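Local coordinates for protein geranyltranstransferase (Campylobacter jejuni, PDB 3NPK) that probably catalyses the condensation of geranyl diphosphate with isopentenyl diphosphate to farnesyl diphosphate, releasing pyrophosphate, in isoprenoid biosynthesis, at residues 42-47 against 178-183; 49-53 against 271-275; 133-138 against 184-189; 200-206 against 263-267. All coordinates share one frame; numbering follows the deposited sequence.

Interaction 1 of 4, residues 42-47 against 178-183. With PPV (pyrophosphate), chain C.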
loop_
_atom_site.group_PDB
_atom_site.type_symbol
_atom_site.label_atom_id
_atom_site.label_comp_id
_atom_site.label_asym_id
_atom_site.label_seq_id
_atom_site.Cartn_x
_atom_site.Cartn_y
_atom_site.Cartn_z
ATOM N N PHE A 42 -19.233 -5.401 2.907
ATOM C CA PHE A 42 -19.458 -5.607 4.338
ATOM C C PHE A 42 -18.576 -4.666 5.169
ATOM O O PHE A 42 -19.047 -4.038 6.124
ATOM C CB PHE A 42 -19.184 -7.089 4.666
ATOM C CG PHE A 42 -19.246 -7.438 6.129
ATOM C CD1 PHE A 42 -20.453 -7.407 6.825
ATOM C CD2 PHE A 42 -18.104 -7.854 6.800
ATOM C CE1 PHE A 42 -20.502 -7.764 8.177
ATOM C CE2 PHE A 42 -18.151 -8.205 8.139
ATOM C CZ PHE A 42 -19.343 -8.160 8.827
ATOM N N ARG A 43 -17.302 -4.552 4.810
ATOM C CA ARG A 43 -16.407 -3.714 5.599
ATOM C C ARG A 43 -16.794 -2.233 5.505
ATOM O O ARG A 43 -16.890 -1.536 6.532
ATOM C CB ARG A 43 -14.958 -3.957 5.183
ATOM C CG ARG A 43 -14.528 -5.384 5.509
ATOM C CD ARG A 43 -13.359 -5.884 4.677
ATOM N NE ARG A 43 -13.093 -7.303 4.942
ATOM C CZ ARG A 43 -13.789 -8.318 4.427
ATOM N NH1 ARG A 43 -14.795 -8.089 3.591
ATOM N NH2 ARG A 43 -13.473 -9.579 4.739
ATOM N N ALA A 44 -17.005 -1.745 4.288
ATOM C CA ALA A 44 -17.535 -0.390 4.106
ATOM C C ALA A 44 -18.795 -0.168 4.941
ATOM O O ALA A 44 -18.937 0.860 5.610
ATOM C CB ALA A 44 -17.842 -0.132 2.626
ATOM N N GLN A 45 -19.717 -1.124 4.899
ATOM C CA GLN A 45 -20.994 -0.960 5.599
ATOM C C GLN A 45 -20.866 -0.962 7.121
ATOM O O GLN A 45 -21.604 -0.237 7.814
ATOM C CB GLN A 45 -22.029 -1.981 5.126
ATOM C CG GLN A 45 -22.416 -1.791 3.643
ATOM C CD GLN A 45 -22.868 -0.367 3.362
ATOM O OE1 GLN A 45 -23.504 0.263 4.203
ATOM N NE2 GLN A 45 -22.527 0.152 2.191
ATOM N N LEU A 46 -19.934 -1.750 7.655
ATOM C CA LEU A 46 -19.658 -1.687 9.094
ATOM C C LEU A 46 -19.201 -0.288 9.487
ATOM O O LEU A 46 -19.697 0.286 10.459
ATOM C CB LEU A 46 -18.588 -2.701 9.491
ATOM C CG LEU A 46 -19.010 -4.173 9.478
ATOM C CD1 LEU A 46 -17.766 -5.003 9.709
ATOM C CD2 LEU A 46 -20.072 -4.448 10.541
ATOM N N LEU A 47 -18.270 0.275 8.720
ATOM C CA LEU A 47 -17.745 1.598 9.032
ATOM C C LEU A 47 -18.861 2.638 8.942
ATOM O O LEU A 47 -19.026 3.477 9.842
ATOM C CB LEU A 47 -16.603 1.960 8.074
ATOM C CG LEU A 47 -15.985 3.347 8.295
ATOM C CD1 LEU A 47 -14.513 3.360 7.924
ATOM C CD2 LEU A 47 -16.715 4.460 7.521
ATOM N N LEU A 178 -8.975 -6.819 9.775
ATOM C CA LEU A 178 -9.502 -5.807 8.859
ATOM C C LEU A 178 -10.987 -5.499 9.133
ATOM O O LEU A 178 -11.426 -4.352 8.993
ATOM C CB LEU A 178 -9.289 -6.221 7.396
ATOM C CG LEU A 178 -9.563 -5.097 6.380
ATOM C CD1 LEU A 178 -8.653 -3.912 6.598
ATOM C CD2 LEU A 178 -9.428 -5.606 4.953
ATOM N N ILE A 179 -11.756 -6.516 9.535
ATOM C CA ILE A 179 -13.147 -6.314 9.960
ATOM C C ILE A 179 -13.210 -5.448 11.228
ATOM O O ILE A 179 -13.980 -4.476 11.304
ATOM C CB ILE A 179 -13.867 -7.674 10.155
ATOM C CG1 ILE A 179 -14.067 -8.337 8.786
ATOM C CG2 ILE A 179 -15.200 -7.504 10.865
ATOM C CD1 ILE A 179 -14.394 -9.806 8.836
ATOM N N ALA A 180 -12.381 -5.779 12.208
ATOM C CA ALA A 180 -12.259 -4.957 13.418
ATOM C C ALA A 180 -11.831 -3.524 13.074
ATOM O O ALA A 180 -12.336 -2.540 13.643
ATOM C CB ALA A 180 -11.254 -5.597 14.390
ATOM N N ALA A 181 -10.900 -3.397 12.136
ATOM C CA ALA A 181 -10.439 -2.071 11.722
ATOM C C ALA A 181 -11.575 -1.240 11.121
ATOM O O ALA A 181 -11.658 -0.045 11.355
ATOM C CB ALA A 181 -9.288 -2.188 10.718
ATOM N N ALA A 182 -12.450 -1.870 10.341
ATOM C CA ALA A 182 -13.551 -1.129 9.740
ATOM C C ALA A 182 -14.413 -0.494 10.822
ATOM O O ALA A 182 -14.779 0.685 10.738
ATOM C CB ALA A 182 -14.387 -2.050 8.878
ATOM N N LEU A 183 -14.751 -1.280 11.841
ATOM C CA LEU A 183 -15.538 -0.770 12.966
ATOM C C LEU A 183 -14.775 0.318 13.725
ATOM O O LEU A 183 -15.337 1.381 14.013
ATOM C CB LEU A 183 -15.914 -1.908 13.913
ATOM C CG LEU A 183 -16.965 -2.849 13.333
ATOM C CD1 LEU A 183 -17.007 -4.192 14.084
ATOM C CD2 LEU A 183 -18.356 -2.181 13.322
HETATM O O11 PPV C . -14.437 -12.275 0.993
HETATM P P1 PPV C . -15.900 -11.514 0.956
HETATM O O21 PPV C . -17.120 -12.536 1.373
HETATM O O31 PPV C . -15.912 -10.388 1.891
HETATM O OPP PPV C . -16.128 -11.108 -0.617
HETATM P P2 PPV C . -16.794 -9.752 -1.252
HETATM O O12 PPV C . -16.770 -10.091 -2.866
HETATM O O22 PPV C . -15.818 -8.472 -1.025
HETATM O O32 PPV C . -18.172 -9.532 -0.780
#
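Ala182 and Ile179 meet Arg43, Leu46 and Phe42 in a buried helix-helix contact near the middle of the mainly helical prenyl synthase fold, where the start of helix 42-54 lies against the later part of helix 164-189. The two short segments run roughly the same way, 31° between their directions, with axes 8.1 Å apart at the closest. Such a close approach is possible because a small residue faces the partner helix: Ala182 CB rests 3.5 Å from the carbonyl oxygen of Arg43, and Ala182 O in turn comes 3.5 Å from Leu47 CA in a CA-H...O contact.

Around this close point the larger side chains fill in. Leu46 divides its contacts, sending CD1 to Ile179 CG2 at 3.8 Å and setting CB beside Leu183 CD2. Ile179 CG2 is swung anti to its own backbone nitrogen, and from there it also touches Phe42 CE2. Within the first helix, Leu46 CD1 sits over one face of the Phe42 ring, toward its rim, while Tyr282 and Phe211 bring further rings against Phe42.

Arg43 links this apolar layer to the pyrophosphate pocket. Its chain runs extended from CG to NE, its side chain crossing that of Leu178 at about a right angle, CD against CD2, and NE lying near Ile179 CG1, so hydrocarbon from helix 164-189 flanks the arm that reaches for the anion. The backbone N of Lys40 and NH2 of Arg92 are also hydrogen-bonded to the pyrophosphate. The guanidinium meets it at an edge and in plane: NH1 donates to O31 of the pyrophosphate over 3.1 Å, with an N-H...O angle of 160°.

Interaction 2 of 4, residues 49-53 against 271-275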
loop_
_atom_site.group_PDB
_atom_site.type_symbol
_atom_site.label_atom_id
_atom_site.label_comp_id
_atom_site.label_asym_id
_atom_site.label_seq_id
_atom_site.Cartn_x
_atom_site.Cartn_y
_atom_site.Cartn_z
ATOM N N SER A 49 -22.034 2.294 9.142
ATOM C CA SER A 49 -23.081 2.091 10.146
ATOM C C SER A 49 -22.669 2.768 11.447
ATOM O O SER A 49 -23.483 3.450 12.098
ATOM C CB SER A 49 -23.323 0.596 10.403
ATOM O OG SER A 49 -23.881 -0.064 9.271
ATOM N N VAL A 50 -21.408 2.583 11.840
ATOM C CA VAL A 50 -20.912 3.266 13.042
ATOM C C VAL A 50 -21.087 4.783 12.901
ATOM O O VAL A 50 -21.654 5.436 13.784
ATOM C CB VAL A 50 -19.436 2.926 13.347
ATOM C CG1 VAL A 50 -18.922 3.782 14.522
ATOM C CG2 VAL A 50 -19.293 1.423 13.664
ATOM N N VAL A 51 -20.618 5.346 11.790
ATOM C CA VAL A 51 -20.718 6.788 11.591
ATOM C C VAL A 51 -22.179 7.262 11.581
ATOM O O VAL A 51 -22.541 8.225 12.270
ATOM C CB VAL A 51 -19.997 7.237 10.299
ATOM C CG1 VAL A 51 -20.152 8.749 10.103
ATOM C CG2 VAL A 51 -18.518 6.859 10.365
ATOM N N GLN A 52 -23.025 6.581 10.817
ATOM C CA GLN A 52 -24.434 6.958 10.749
ATOM C C GLN A 52 -25.083 6.982 12.137
ATOM O O GLN A 52 -25.874 7.873 12.448
ATOM C CB GLN A 52 -25.198 6.016 9.810
ATOM C CG GLN A 52 -26.707 6.288 9.747
ATOM C CD GLN A 52 -27.062 7.674 9.237
ATOM O OE1 GLN A 52 -26.221 8.399 8.701
ATOM N NE2 GLN A 52 -28.325 8.052 9.410
ATOM N N SER A 53 -24.726 6.012 12.972
ATOM C CA SER A 53 -25.350 5.852 14.286
ATOM C C SER A 53 -24.872 6.891 15.296
ATOM O O SER A 53 -25.552 7.165 16.288
ATOM C CB SER A 53 -25.074 4.449 14.838
ATOM O OG SER A 53 -23.749 4.346 15.342
ATOM N N LEU A 271 -27.192 1.202 16.230
ATOM C CA LEU A 271 -25.965 0.591 15.738
ATOM C C LEU A 271 -26.001 -0.924 15.914
ATOM O O LEU A 271 -25.619 -1.670 15.016
ATOM C CB LEU A 271 -24.738 1.172 16.450
ATOM C CG LEU A 271 -23.414 0.556 15.986
ATOM C CD1 LEU A 271 -23.245 0.670 14.454
ATOM C CD2 LEU A 271 -22.257 1.191 16.720
ATOM N N ALA A 272 -26.464 -1.381 17.069
ATOM C CA ALA A 272 -26.555 -2.815 17.313
ATOM C C ALA A 272 -27.424 -3.504 16.255
ATOM O O ALA A 272 -27.049 -4.555 15.719
ATOM C CB ALA A 272 -27.103 -3.093 18.714
ATOM N N GLN A 273 -28.567 -2.899 15.937
ATOM C CA GLN A 273 -29.460 -3.460 14.926
ATOM C C GLN A 273 -28.816 -3.478 13.526
ATOM O O GLN A 273 -28.950 -4.462 12.780
ATOM C CB GLN A 273 -30.780 -2.688 14.882
ATOM C CG GLN A 273 -31.774 -3.297 13.917
ATOM C CD GLN A 273 -32.229 -4.668 14.371
ATOM O OE1 GLN A 273 -32.733 -4.825 15.483
ATOM N NE2 GLN A 273 -32.050 -5.669 13.517
HETATM N N MSE A 274 -28.132 -2.394 13.166
HETATM C CA MSE A 274 -27.420 -2.337 11.891
HETATM C C MSE A 274 -26.384 -3.440 11.770
HETATM O O MSE A 274 -26.263 -4.084 10.725
HETATM C CB MSE A 274 -26.769 -0.976 11.696
HETATM C CG MSE A 274 -27.769 0.103 11.361
HETATM SE SE MSE A 274 -26.888 1.819 11.057
HETATM C CE MSE A 274 -26.787 2.454 12.878
ATOM N N ILE A 275 -25.629 -3.668 12.834
ATOM C CA ILE A 275 -24.605 -4.698 12.777
ATOM C C ILE A 275 -25.255 -6.076 12.712
ATOM O O ILE A 275 -24.801 -6.951 11.975
ATOM C CB ILE A 275 -23.619 -4.584 13.951
ATOM C CG1 ILE A 275 -22.862 -3.248 13.857
ATOM C CG2 ILE A 275 -22.644 -5.783 13.980
ATOM C CD1 ILE A 275 -21.914 -2.993 15.005
#
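Met274, a selenomethionine here, lays its side chain across Ser49 and Ser53, two serines one turn apart on helix 42-54. Its CB and SE pass alongside Ser49, with SE 3.8 Å from Ser49 CB, and the chain then bends at its last torsion (chi3 -86°), bringing the methyl into a tight spot: Met274 CE is 3.3 Å from Ser53 CB and 3.5 Å from the carbonyl oxygen of Ser49. Leu271 occupies the neighbouring strip. Its CB lies 3.5 Å from Ser53 OG, while CD1 reaches the Ser49 carbonyl and lies 4.1 Å from Val50 CG2.

Both serine hydroxyls are turned back to their own helix. Ser53 OG donates to Val50 O over 2.8 Å, and Ser49 OG is hydrogen-bonded to Gln45 O, one turn earlier. With their hydroxyls engaged in this way, the serines are small enough to let the leucine and selenomethionine lie on their CB atoms, on Ser53 OG and on the Ser49 carbonyl. Farther in, Leu183 and Cys187 of helix 164-189 lie against Val50, and Leu183 also touches Ile275.

The two segments run antiparallel at 156°, their axes 9.5 Å apart, packing the last modelled helix, 269-282, against helix 42-54 within the helical bundle of the prenyl synthase fold.

Interaction 3 of 4, residues 133-138 against 184-189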
loop_
_atom_site.group_PDB
_atom_site.type_symbol
_atom_site.label_atom_id
_atom_site.label_comp_id
_atom_site.label_asym_id
_atom_site.label_seq_id
_atom_site.Cartn_x
_atom_site.Cartn_y
_atom_site.Cartn_z
ATOM N N LYS A 133 -4.969 9.100 12.409
ATOM C CA LYS A 133 -5.436 7.936 13.173
ATOM C C LYS A 133 -5.979 6.854 12.251
ATOM O O LYS A 133 -5.679 5.674 12.439
ATOM C CB LYS A 133 -6.490 8.332 14.200
ATOM C CG LYS A 133 -5.877 9.129 15.330
ATOM C CD LYS A 133 -6.848 9.388 16.458
ATOM C CE LYS A 133 -6.143 10.193 17.553
ATOM N NZ LYS A 133 -5.656 11.502 17.046
ATOM N N LEU A 134 -6.786 7.251 11.266
ATOM C CA LEU A 134 -7.366 6.290 10.332
ATOM C C LEU A 134 -6.298 5.561 9.523
ATOM O O LEU A 134 -6.417 4.359 9.282
ATOM C CB LEU A 134 -8.335 6.986 9.375
ATOM C CG LEU A 134 -9.597 7.579 10.027
ATOM C CD1 LEU A 134 -10.356 8.442 9.023
ATOM C CD2 LEU A 134 -10.479 6.464 10.557
ATOM N N ILE A 135 -5.281 6.292 9.085
ATOM C CA ILE A 135 -4.183 5.684 8.325
ATOM C C ILE A 135 -3.396 4.693 9.196
ATOM O O ILE A 135 -3.030 3.608 8.734
ATOM C CB ILE A 135 -3.289 6.764 7.714
ATOM C CG1 ILE A 135 -4.088 7.472 6.603
ATOM C CG2 ILE A 135 -1.979 6.155 7.188
ATOM C CD1 ILE A 135 -3.511 8.801 6.176
ATOM N N LYS A 136 -3.156 5.051 10.460
ATOM C CA LYS A 136 -2.510 4.117 11.378
ATOM C C LYS A 136 -3.324 2.849 11.522
ATOM O O LYS A 136 -2.776 1.747 11.490
ATOM C CB LYS A 136 -2.309 4.742 12.764
ATOM C CG LYS A 136 -1.295 5.854 12.814
ATOM C CD LYS A 136 -1.240 6.499 14.203
ATOM C CE LYS A 136 -0.071 7.474 14.299
ATOM N NZ LYS A 136 -0.018 8.150 15.629
ATOM N N THR A 137 -4.637 2.991 11.675
ATOM C CA THR A 137 -5.486 1.818 11.865
ATOM C C THR A 137 -5.505 0.939 10.615
ATOM O O THR A 137 -5.379 -0.299 10.684
ATOM C CB THR A 137 -6.908 2.229 12.263
ATOM O OG1 THR A 137 -6.831 2.957 13.501
ATOM C CG2 THR A 137 -7.805 1.007 12.456
ATOM N N LEU A 138 -5.663 1.570 9.461
ATOM C CA LEU A 138 -5.727 0.783 8.232
ATOM C C LEU A 138 -4.399 0.106 7.920
ATOM O O LEU A 138 -4.374 -1.080 7.573
ATOM C CB LEU A 138 -6.147 1.649 7.052
ATOM C CG LEU A 138 -6.437 0.885 5.753
ATOM C CD1 LEU A 138 -7.575 -0.119 5.944
ATOM C CD2 LEU A 138 -6.798 1.898 4.655
ATOM N N LYS A 184 -13.499 0.069 14.035
ATOM C CA LYS A 184 -12.713 1.043 14.800
ATOM C C LYS A 184 -12.549 2.356 14.023
ATOM O O LYS A 184 -12.602 3.439 14.594
ATOM C CB LYS A 184 -11.333 0.488 15.176
ATOM C CG LYS A 184 -10.556 1.441 16.108
ATOM C CD LYS A 184 -9.272 0.859 16.610
ATOM C CE LYS A 184 -8.600 1.860 17.572
ATOM N NZ LYS A 184 -7.287 1.408 18.061
HETATM N N MSE A 185 -12.362 2.253 12.714
HETATM C CA MSE A 185 -12.240 3.442 11.883
HETATM C C MSE A 185 -13.532 4.280 11.904
HETATM O O MSE A 185 -13.481 5.521 11.911
HETATM C CB MSE A 185 -11.852 3.037 10.461
HETATM C CG MSE A 185 -10.408 2.547 10.427
HETATM SE SE MSE A 185 -9.887 1.670 8.776
HETATM C CE MSE A 185 -9.565 3.257 7.697
ATOM N N GLY A 186 -14.688 3.623 11.927
ATOM C CA GLY A 186 -15.935 4.366 12.113
ATOM C C GLY A 186 -15.891 5.160 13.423
ATOM O O GLY A 186 -16.287 6.334 13.480
ATOM N N CYS A 187 -15.380 4.535 14.475
ATOM C CA CYS A 187 -15.285 5.196 15.776
ATOM C C CYS A 187 -14.324 6.382 15.701
ATOM O O CYS A 187 -14.587 7.458 16.271
ATOM C CB CYS A 187 -14.811 4.207 16.847
ATOM S SG CYS A 187 -15.951 2.851 17.167
ATOM N N GLU A 188 -13.207 6.193 15.005
ATOM C CA GLU A 188 -12.208 7.251 14.905
ATOM C C GLU A 188 -12.728 8.463 14.134
ATOM O O GLU A 188 -12.461 9.611 14.514
ATOM C CB GLU A 188 -10.902 6.715 14.319
ATOM C CG GLU A 188 -10.199 5.773 15.332
ATOM C CD GLU A 188 -8.971 5.057 14.801
ATOM O OE1 GLU A 188 -8.923 4.696 13.599
ATOM O OE2 GLU A 188 -8.041 4.850 15.618
ATOM N N ILE A 189 -13.475 8.222 13.057
ATOM C CA ILE A 189 -14.121 9.333 12.342
ATOM C C ILE A 189 -14.970 10.181 13.302
ATOM O O ILE A 189 -14.974 11.429 13.236
ATOM C CB ILE A 189 -14.995 8.806 11.193
ATOM C CG1 ILE A 189 -14.105 8.254 10.084
ATOM C CG2 ILE A 189 -15.915 9.900 10.639
ATOM C CD1 ILE A 189 -14.844 7.324 9.121
HETATM O O HOH W 1 -5.303 5.067 15.204
HETATM O O HOH W 2 -5.958 1.525 15.624
#
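Leu134 and Met185 mark the closest backbone approach, 5.9 Å between their CA atoms, where helix 128-142 runs almost exactly antiparallel (172°) to the end of helix 164-189, with 9.7 Å between the segment axes. The pair belongs to the helical core of the prenyl synthase fold, and the contact has an apolar side and a polar one.

On the apolar side Leu134 CD2 settles on Met185, 3.7 Å from its CB, while CD1 crosses to Ile189 CG1. Met185, a selenomethionine, bends at its last torsion (chi3 80°) and so places CE 3.8 Å from Leu138 CB; Val65 and Leu69 of helix 59-80 lie against the same side chain. Between the two sides, the side chains of Thr137 and Met185 pass in opposite directions, CG2 3.6 Å from CG. The outer surface of helix 128-142 meets the second subunit, whose Ser122 packs on Ile135 and Lys136.

The polar side is built on Thr137 and Glu188. The glutamate chain is extended beyond CG and reaches across with its carboxylate, which a water also joins to the carbonyl oxygen of Lys133. A second water links Thr137 to Lys184: it donates to Thr137 OG1 and accepts from Lys184 NZ. Thr137 OG1 donates to Glu188 OE1 over a short 2.7 Å, and OE1 receives it on its syn lone pair, the side of the other carboxylate oxygen.

Interaction 4 of 4, residues 200-206 against 263-267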
loop_
_atom_site.group_PDB
_atom_site.type_symbol
_atom_site.label_atom_id
_atom_site.label_comp_id
_atom_site.label_asym_id
_atom_site.label_seq_id
_atom_site.Cartn_x
_atom_site.Cartn_y
_atom_site.Cartn_z
ATOM N N ILE A 200 -15.363 -2.014 20.573
ATOM C CA ILE A 200 -15.946 -2.263 19.256
ATOM C C ILE A 200 -14.939 -2.980 18.336
ATOM O O ILE A 200 -15.310 -3.875 17.580
ATOM C CB ILE A 200 -16.503 -0.934 18.682
ATOM C CG1 ILE A 200 -17.789 -0.550 19.423
ATOM C CG2 ILE A 200 -16.763 -1.025 17.206
ATOM C CD1 ILE A 200 -18.182 0.932 19.282
ATOM N N TYR A 201 -13.661 -2.623 18.427
ATOM C CA TYR A 201 -12.624 -3.369 17.711
ATOM C C TYR A 201 -12.640 -4.844 18.128
ATOM O O TYR A 201 -12.602 -5.743 17.289
ATOM C CB TYR A 201 -11.260 -2.742 17.969
ATOM C CG TYR A 201 -10.106 -3.396 17.243
ATOM C CD1 TYR A 201 -9.708 -2.962 15.982
ATOM C CD2 TYR A 201 -9.405 -4.441 17.827
ATOM C CE1 TYR A 201 -8.626 -3.550 15.328
ATOM C CE2 TYR A 201 -8.329 -5.039 17.181
ATOM C CZ TYR A 201 -7.948 -4.592 15.932
ATOM O OH TYR A 201 -6.885 -5.173 15.289
ATOM N N LYS A 202 -12.723 -5.094 19.431
ATOM C CA LYS A 202 -12.755 -6.470 19.926
ATOM C C LYS A 202 -13.986 -7.231 19.441
ATOM O O LYS A 202 -13.910 -8.428 19.154
ATOM C CB LYS A 202 -12.668 -6.488 21.448
ATOM C CG LYS A 202 -11.309 -6.088 21.953
ATOM C CD LYS A 202 -11.256 -6.192 23.465
ATOM C CE LYS A 202 -9.838 -6.005 23.988
ATOM N NZ LYS A 202 -9.626 -6.708 25.291
ATOM N N LEU A 203 -15.113 -6.542 19.306
ATOM C CA LEU A 203 -16.301 -7.173 18.734
ATOM C C LEU A 203 -16.049 -7.563 17.278
ATOM O O LEU A 203 -16.414 -8.663 16.850
ATOM C CB LEU A 203 -17.507 -6.246 18.845
ATOM C CG LEU A 203 -18.759 -6.651 18.065
ATOM C CD1 LEU A 203 -19.337 -7.969 18.592
ATOM C CD2 LEU A 203 -19.824 -5.539 18.140
ATOM N N GLY A 204 -15.404 -6.679 16.519
ATOM C CA GLY A 204 -15.022 -7.024 15.152
ATOM C C GLY A 204 -14.153 -8.275 15.067
ATOM O O GLY A 204 -14.348 -9.115 14.183
ATOM N N LEU A 205 -13.204 -8.420 15.992
ATOM C CA LEU A 205 -12.340 -9.607 15.998
ATOM C C LEU A 205 -13.176 -10.858 16.198
ATOM O O LEU A 205 -12.939 -11.892 15.559
ATOM C CB LEU A 205 -11.313 -9.524 17.120
ATOM C CG LEU A 205 -10.256 -8.437 17.008
ATOM C CD1 LEU A 205 -9.364 -8.512 18.246
ATOM C CD2 LEU A 205 -9.428 -8.546 15.700
ATOM N N LYS A 206 -14.150 -10.768 17.101
ATOM C CA LYS A 206 -15.010 -11.915 17.388
ATOM C C LYS A 206 -15.868 -12.274 16.173
ATOM O O LYS A 206 -16.018 -13.441 15.831
ATOM C CB LYS A 206 -15.885 -11.647 18.614
ATOM C CG LYS A 206 -16.543 -12.896 19.163
ATOM C CD LYS A 206 -17.222 -12.628 20.488
ATOM C CE LYS A 206 -16.206 -12.423 21.581
ATOM N NZ LYS A 206 -16.884 -12.224 22.886
ATOM N N ASP A 263 -22.391 -8.259 23.732
ATOM C CA ASP A 263 -21.574 -7.120 23.327
ATOM C C ASP A 263 -22.392 -6.109 22.522
ATOM O O ASP A 263 -22.216 -4.896 22.664
ATOM C CB ASP A 263 -20.360 -7.581 22.516
ATOM C CG ASP A 263 -19.440 -8.508 23.304
ATOM O OD1 ASP A 263 -19.413 -8.412 24.553
ATOM O OD2 ASP A 263 -18.740 -9.329 22.668
ATOM N N LEU A 264 -23.300 -6.604 21.691
ATOM C CA LEU A 264 -24.135 -5.717 20.888
ATOM C C LEU A 264 -25.098 -4.920 21.770
ATOM O O LEU A 264 -25.390 -3.760 21.466
ATOM C CB LEU A 264 -24.892 -6.507 19.814
ATOM C CG LEU A 264 -24.044 -6.979 18.628
ATOM C CD1 LEU A 264 -24.758 -8.077 17.858
ATOM C CD2 LEU A 264 -23.695 -5.810 17.713
ATOM N N GLU A 265 -25.576 -5.536 22.858
ATOM C CA GLU A 265 -26.471 -4.849 23.793
ATOM C C GLU A 265 -25.809 -3.643 24.427
ATOM O O GLU A 265 -26.498 -2.751 24.907
ATOM C CB GLU A 265 -26.992 -5.775 24.900
ATOM C CG GLU A 265 -28.037 -6.760 24.394
ATOM C CD GLU A 265 -29.115 -7.111 25.417
ATOM O OE1 GLU A 265 -28.890 -6.948 26.636
ATOM O OE2 GLU A 265 -30.204 -7.553 24.987
ATOM N N LYS A 266 -24.479 -3.612 24.424
ATOM C CA LYS A 266 -23.730 -2.485 24.987
ATOM C C LYS A 266 -23.493 -1.330 24.005
ATOM O O LYS A 266 -22.922 -0.305 24.368
ATOM C CB LYS A 266 -22.383 -2.972 25.522
ATOM C CG LYS A 266 -22.489 -3.874 26.726
ATOM C CD LYS A 266 -23.039 -3.107 27.908
ATOM C CE LYS A 266 -22.919 -3.898 29.194
ATOM N NZ LYS A 266 -23.639 -3.183 30.263
ATOM N N LEU A 267 -23.917 -1.511 22.757
ATOM C CA LEU A 267 -23.839 -0.459 21.758
ATOM C C LEU A 267 -25.138 0.326 21.717
ATOM O O LEU A 267 -26.167 -0.121 22.219
ATOM C CB LEU A 267 -23.622 -1.060 20.368
ATOM C CG LEU A 267 -22.385 -1.925 20.159
ATOM C CD1 LEU A 267 -22.284 -2.373 18.703
ATOM C CD2 LEU A 267 -21.156 -1.138 20.545
#
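Leu203 points from helix 194-220 toward the end of helix 246-265, and its two methyls carry the middle of this contact. Its CB starts out toward the partner segment, and with CG anti to the backbone nitrogen (chi1 169°) the branch sends its methyls to different neighbours. CD1 comes 4.1 Å from Asp263 CB, the two side chains sliding past each other in opposite directions. CD2 has two leucines: it meets Leu264 CD2 at 3.9 Å, the side chains crossing at about a right angle, and lies 4.0 Å from Leu267 CD1.

Leu267, in the turn that follows helix 246-265, points back toward helix 194-220. Its other methyl, CD2, is 3.6 Å from Ile200 CG1, so Ile200 and Leu203, on successive turns, hold the two methyls of one leucine. The backbone bond from Leu267 N to Leu264 O helps to set that turn.

At the more exposed edge Lys206 bends at chi3 (-72°) and brings NZ to 3.4 Å from Asp263 OD2, a salt bridge whose hydrogen bond is weak. The stronger partner of the ammonium is Glu259, one turn back on helix 246-265, so the lysine bridges two acidic residues, which probably favours its charged form.

The contact thus joins helix 194-220 to the C-terminal helical pair: behind Leu264 and Leu267 stands helix 269-282, with Ile275 touching both, while Ile200 also rests on Leu183, through CG2, and on Cys187 of helix 164-189.

How the interactions relate
Helix 42-54 supplies the first segments of two contacts. Interaction 1 ties its start to helix 164-189, and interaction 2 ties its later turns to helix 269-282, closing the longest loop, 217 residues. Interaction 3 (133-138 with 184-189) and interaction 4 (200-206 with 263-267) both nest inside that loop, in series with each other. Interaction 1 crosses interactions 2 and 3, since their segments alternate, and closes before interaction 4 opens. Helix 164-189 serves interactions 1 and 3 on consecutive segments. Leu183 joins three of the contacts, touching Val50, Ile275 and Ile200, so the central helices and the C-terminal pair pack as one bundle.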